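Nicastrin (PDB 4R12) probably serves as an essential, putatively substrate-recruiting subunit of gamma-secretase, the protease complex that cleaves Notch receptors, APP and other integral membrane proteins within the membrane. Local coordinates at residues D52-S55 / Y56-F60; E415-D418 / N419-L423. One frame throughout, in Å; residues are numbered along the deposited sequence.

How the interactions relate
Both contacts are local: each joins two directly consecutive segments and so closes no long loop of its own. Reading from the N terminus, interaction 1 comes first, in the small lobe, where it caps and winds the short helix 53-57 between the parallel strands 43-50 and 67-72. Interaction 2 follows much later, in the large lobe, within the loop that leads from strand 397-401 to helix 427-441. The two are in series, neither nesting nor crossing, with centres about 30 Å apart and nearest atoms about 16 Å apart. Around 415-423, Lys-101 and Lys-102 of the small lobe reach the large-lobe loop, so interaction 2 probably lies where the two lobes meet.

Interaction 1: D52-S55 / Y56-F60; sequences DDES and YNNYF. With NAG (2-acetamido-2-deoxy-beta-D-glucopyranose), chain C.
Tyr-56 lays one face of its ring beneath the acetamide methyl of an N-acetylglucosamine, C8 standing 4.1 Å above the ring plane and displaced toward the rim. The same sugar is gripped through Asp-53, whose carboxylate takes two bonds: its OD2 lies 2.6 Å from the sugar O3, and its OD1 accepts from the sugar N2 at 3.2 Å. Tyr-76 OH shares OD1. The Tyr-56 ring leaves the helix because its CG stands opposite the backbone N (chi1 -174°), and its hydroxyl bonds to Ser-81 O.

At the helix start Asp-52 is the N-cap. Its OD1 accepts from Ser-55 N at 2.7 Å, nearly straight at 167°, while Ser-55 OG sits 2.8 Å from that same OD1. The turn is then wound by backbone bonds from Tyr-56 N to Asp-52 O, Asn-57 N to Asp-53 O and Asn-58 N to Glu-54 O. On the exposed flank, Asn-58 ND2 lies 3.5 Å from Glu-54 CG.

The chemistry thus divides: one aspartate closes the N-terminal end of the helix, and the next, with a tyrosine, holds a sugar of a protein-linked glycan against the small lobe by two hydrogen bonds and a methyl laid over the rim of a ring.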
loop_
_atom_site.group_PDB
_atom_site.type_symbol
_atom_site.label_atom_id
_atom_site.label_comp_id
_atom_site.label_asym_id
_atom_site.label_seq_id
_atom_site.Cartn_x
_atom_site.Cartn_y
_atom_site.Cartn_z
ATOM N N ASP A 52 8.541 24.785 -18.843
ATOM C CA ASP A 52 9.435 25.805 -18.298
ATOM C C ASP A 52 8.634 27.013 -17.823
ATOM O O ASP A 52 7.430 27.103 -18.075
ATOM C CB ASP A 52 10.493 26.234 -19.325
ATOM C CG ASP A 52 9.902 26.604 -20.680
ATOM O OD1 ASP A 52 8.801 27.189 -20.734
ATOM O OD2 ASP A 52 10.554 26.311 -21.706
ATOM N N ASP A 53 9.309 27.930 -17.131
ATOM C CA ASP A 53 8.661 29.113 -16.584
ATOM C C ASP A 53 8.016 29.930 -17.694
ATOM O O ASP A 53 6.967 30.553 -17.493
ATOM C CB ASP A 53 9.666 29.967 -15.804
ATOM C CG ASP A 53 9.844 29.501 -14.372
ATOM O OD1 ASP A 53 9.300 28.430 -14.025
ATOM O OD2 ASP A 53 10.526 30.201 -13.589
ATOM N N GLU A 54 8.639 29.906 -18.871
ATOM C CA GLU A 54 8.141 30.669 -20.005
ATOM C C GLU A 54 6.779 30.172 -20.447
ATOM O O GLU A 54 5.845 30.959 -20.568
ATOM C CB GLU A 54 9.115 30.615 -21.187
ATOM C CG GLU A 54 8.545 31.272 -22.450
ATOM C CD GLU A 54 9.499 31.246 -23.638
ATOM O OE1 GLU A 54 9.883 30.142 -24.086
ATOM O OE2 GLU A 54 9.855 32.337 -24.133
ATOM N N SER A 55 6.670 28.871 -20.703
ATOM C CA SER A 55 5.409 28.305 -21.166
ATOM C C SER A 55 4.377 28.333 -20.047
ATOM O O SER A 55 3.174 28.428 -20.305
ATOM C CB SER A 55 5.603 26.878 -21.697
ATOM O OG SER A 55 6.290 26.053 -20.772
ATOM N N TYR A 56 4.846 28.269 -18.804
ATOM C CA TYR A 56 3.957 28.420 -17.660
ATOM C C TYR A 56 3.281 29.800 -17.699
ATOM O O TYR A 56 2.053 29.899 -17.715
ATOM C CB TYR A 56 4.709 28.231 -16.336
ATOM C CG TYR A 56 3.775 28.230 -15.148
ATOM C CD1 TYR A 56 3.409 29.416 -14.529
ATOM C CD2 TYR A 56 3.228 27.047 -14.672
ATOM C CE1 TYR A 56 2.540 29.426 -13.468
ATOM C CE2 TYR A 56 2.354 27.048 -13.603
ATOM C CZ TYR A 56 2.011 28.242 -13.009
ATOM O OH TYR A 56 1.147 28.263 -11.943
ATOM N N ASN A 57 4.089 30.857 -17.724
ATOM C CA ASN A 57 3.565 32.223 -17.765
ATOM C C ASN A 57 2.737 32.524 -19.012
ATOM O O ASN A 57 1.758 33.267 -18.947
ATOM C CB ASN A 57 4.708 33.229 -17.670
ATOM C CG ASN A 57 5.371 33.227 -16.312
ATOM O OD1 ASN A 57 4.720 33.016 -15.284
ATOM N ND2 ASN A 57 6.678 33.466 -16.295
ATOM N N ASN A 58 3.121 31.948 -20.145
ATOM C CA ASN A 58 2.392 32.178 -21.389
ATOM C C ASN A 58 1.058 31.432 -21.451
ATOM O O ASN A 58 0.330 31.517 -22.446
ATOM C CB ASN A 58 3.255 31.795 -22.591
ATOM C CG ASN A 58 4.419 32.748 -22.792
ATOM O OD1 ASN A 58 4.413 33.870 -22.279
ATOM N ND2 ASN A 58 5.423 32.309 -23.546
ATOM N N TYR A 59 0.736 30.700 -20.389
ATOM C CA TYR A 59 -0.559 30.041 -20.314
ATOM C C TYR A 59 -1.664 31.051 -20.003
ATOM O O TYR A 59 -2.764 30.955 -20.535
ATOM C CB TYR A 59 -0.550 28.936 -19.259
ATOM C CG TYR A 59 -1.910 28.333 -19.020
ATOM C CD1 TYR A 59 -2.460 27.442 -19.929
ATOM C CD2 TYR A 59 -2.648 28.659 -17.887
ATOM C CE1 TYR A 59 -3.716 26.888 -19.720
ATOM C CE2 TYR A 59 -3.903 28.110 -17.666
ATOM C CZ TYR A 59 -4.431 27.225 -18.586
ATOM O OH TYR A 59 -5.676 26.675 -18.375
ATOM N N PHE A 60 -1.356 32.017 -19.145
ATOM C CA PHE A 60 -2.354 32.969 -18.672
ATOM C C PHE A 60 -2.862 33.881 -19.781
ATOM O O PHE A 60 -3.946 34.458 -19.668
ATOM C CB PHE A 60 -1.786 33.813 -17.532
ATOM C CG PHE A 60 -1.374 33.015 -16.332
ATOM C CD1 PHE A 60 -0.098 32.482 -16.243
ATOM C CD2 PHE A 60 -2.261 32.793 -15.293
ATOM C CE1 PHE A 60 0.291 31.744 -15.138
ATOM C CE2 PHE A 60 -1.880 32.059 -14.182
ATOM C CZ PHE A 60 -0.601 31.529 -14.106
HETATM C C1 NAG C . 9.527 26.806 -9.339
HETATM C C2 NAG C . 9.581 28.224 -9.895
HETATM C C3 NAG C . 10.925 28.421 -10.538
HETATM C C4 NAG C . 12.061 28.184 -9.589
HETATM C C5 NAG C . 11.885 26.833 -8.952
HETATM C C6 NAG C . 12.882 26.741 -7.824
HETATM C C7 NAG C . 7.463 29.095 -10.681
HETATM C C8 NAG C . 6.600 29.305 -11.862
HETATM N N2 NAG C . 8.619 28.504 -10.920
HETATM O O3 NAG C . 11.063 29.728 -11.061
HETATM O O4 NAG C . 13.207 28.095 -10.407
HETATM O O5 NAG C . 10.586 26.672 -8.430
HETATM O O6 NAG C . 12.426 27.547 -6.755
HETATM O O7 NAG C . 7.126 29.424 -9.584
#

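Interaction 2: E415-D418 / N419-L423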
loop_
_atom_site.group_PDB
_atom_site.type_symbol
_atom_site.label_atom_id
_atom_site.label_comp_id
_atom_site.label_asym_id
_atom_site.label_seq_id
_atom_site.Cartn_x
_atom_site.Cartn_y
_atom_site.Cartn_z
ATOM N N GLU A 415 4.300 8.763 -6.924
ATOM C CA GLU A 415 4.848 7.850 -7.944
ATOM C C GLU A 415 6.367 7.756 -7.944
ATOM O O GLU A 415 6.924 6.724 -8.311
ATOM C CB GLU A 415 4.379 8.273 -9.345
ATOM C CG GLU A 415 4.637 9.749 -9.626
ATOM C CD GLU A 415 4.605 10.119 -11.103
ATOM O OE1 GLU A 415 4.901 9.263 -11.951
ATOM O OE2 GLU A 415 4.296 11.286 -11.412
ATOM N N GLN A 416 7.048 8.833 -7.549
ATOM C CA GLN A 416 8.503 8.817 -7.529
ATOM C C GLN A 416 9.097 8.060 -6.331
ATOM O O GLN A 416 10.316 7.984 -6.195
ATOM C CB GLN A 416 9.047 10.246 -7.563
ATOM C CG GLN A 416 10.478 10.344 -8.095
ATOM C CD GLN A 416 10.827 11.734 -8.604
ATOM O OE1 GLN A 416 10.003 12.413 -9.215
ATOM N NE2 GLN A 416 12.070 12.150 -8.366
ATOM N N ASP A 417 8.244 7.498 -5.476
ATOM C CA ASP A 417 8.703 6.599 -4.428
ATOM C C ASP A 417 8.915 5.226 -5.062
ATOM O O ASP A 417 8.112 4.303 -4.881
ATOM C CB ASP A 417 7.695 6.541 -3.275
ATOM C CG ASP A 417 8.189 5.713 -2.101
ATOM O OD1 ASP A 417 9.373 5.295 -2.097
ATOM O OD2 ASP A 417 7.379 5.477 -1.164
ATOM N N ASP A 418 10.006 5.111 -5.811
ATOM C CA ASP A 418 10.241 3.945 -6.658
ATOM C C ASP A 418 11.602 3.299 -6.343
ATOM O O ASP A 418 12.204 3.596 -5.300
ATOM C CB ASP A 418 10.145 4.346 -8.144
ATOM C CG ASP A 418 11.152 5.426 -8.536
ATOM O OD1 ASP A 418 12.130 5.668 -7.791
ATOM O OD2 ASP A 418 10.959 6.043 -9.606
ATOM N N ASN A 419 12.105 2.447 -7.241
ATOM C CA ASN A 419 13.314 1.685 -6.916
ATOM C C ASN A 419 14.522 2.581 -6.710
ATOM O O ASN A 419 15.449 2.206 -5.984
ATOM C CB ASN A 419 13.626 0.584 -7.977
ATOM C CG ASN A 419 13.922 1.125 -9.384
ATOM O OD1 ASN A 419 14.087 2.320 -9.609
ATOM N ND2 ASN A 419 14.000 0.210 -10.343
ATOM N N GLU A 420 14.497 3.770 -7.312
ATOM C CA GLU A 420 15.592 4.723 -7.141
ATOM C C GLU A 420 15.464 5.551 -5.862
ATOM O O GLU A 420 16.357 6.331 -5.523
ATOM C CB GLU A 420 15.678 5.637 -8.361
ATOM C CG GLU A 420 16.158 4.879 -9.586
ATOM C CD GLU A 420 16.379 5.767 -10.784
ATOM O OE1 GLU A 420 16.005 6.957 -10.728
ATOM O OE2 GLU A 420 16.932 5.266 -11.784
ATOM N N ASN A 421 14.368 5.361 -5.143
ATOM C CA ASN A 421 14.145 6.088 -3.904
ATOM C C ASN A 421 14.564 5.274 -2.679
ATOM O O ASN A 421 14.459 5.753 -1.562
ATOM C CB ASN A 421 12.663 6.493 -3.782
ATOM C CG ASN A 421 12.409 7.508 -2.659
ATOM O OD1 ASN A 421 13.131 8.491 -2.524
ATOM N ND2 ASN A 421 11.372 7.268 -1.858
ATOM N N VAL A 422 15.015 4.036 -2.878
ATOM C CA VAL A 422 15.392 3.200 -1.738
ATOM C C VAL A 422 16.792 2.632 -1.930
ATOM O O VAL A 422 17.325 2.667 -3.035
ATOM C CB VAL A 422 14.405 2.036 -1.514
ATOM C CG1 VAL A 422 13.098 2.545 -0.875
ATOM C CG2 VAL A 422 14.122 1.310 -2.841
ATOM N N LEU A 423 17.383 2.126 -0.846
ATOM C CA LEU A 423 18.755 1.630 -0.871
ATOM C C LEU A 423 18.812 0.108 -0.970
ATOM O O LEU A 423 18.951 -0.593 0.044
ATOM C CB LEU A 423 19.514 2.099 0.382
ATOM C CG LEU A 423 19.775 3.604 0.499
ATOM C CD1 LEU A 423 20.476 3.942 1.835
ATOM C CD2 LEU A 423 20.603 4.095 -0.676
#
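Asn-421 reaches back across the turn to Asp-417, its ND2 donating to Asp-417 OD1 at 2.8 Å with an N-H...O angle of 163°. The acceptor lies in the amide plane of Asn-421, yet the donor comes from above the carboxylate plane, the two flat groups standing almost perpendicular (89°). In Asn-421 CG lies opposite the backbone N (chi1 -168°), as it does in Asp-417, which swings the two polar ends together.

This buried side is dense with polar links. Asp-417 OD1 also accepts from Asp-235 N, and its OD2 from Gln-236 N and Asn-409 ND2, while Asn-409 OD1 takes a second bond from Asn-421 ND2. Shortening Asn-421 to an alanine is likely to cost Asp-417 OD1 one of these two donors and Asn-409 OD1 its bond from ND2, and to open a gap beside Pro-410. Val-422 packs on Phe-239 and Tyr-459.

The outer side is looser. Glu-420 N makes a weak, bent bond to Asp-418 OD1, 3.1 Å long, and the Glu-420 side chain is exposed. Asp-418 OD2 forms a salt bridge with Lys-101 NZ, which Glu-420 OE1 meets only in a long, weak ion pair; the lysine probably eases the repulsion between Asp-418 and Glu-420.

The bond from Asn-421 N to Asp-418 O, at 2.8 Å, closes a type I beta-turn that shares Asp-418 with the inverse gamma turn centred on Asp-417, in the loop leading to helix 427-441.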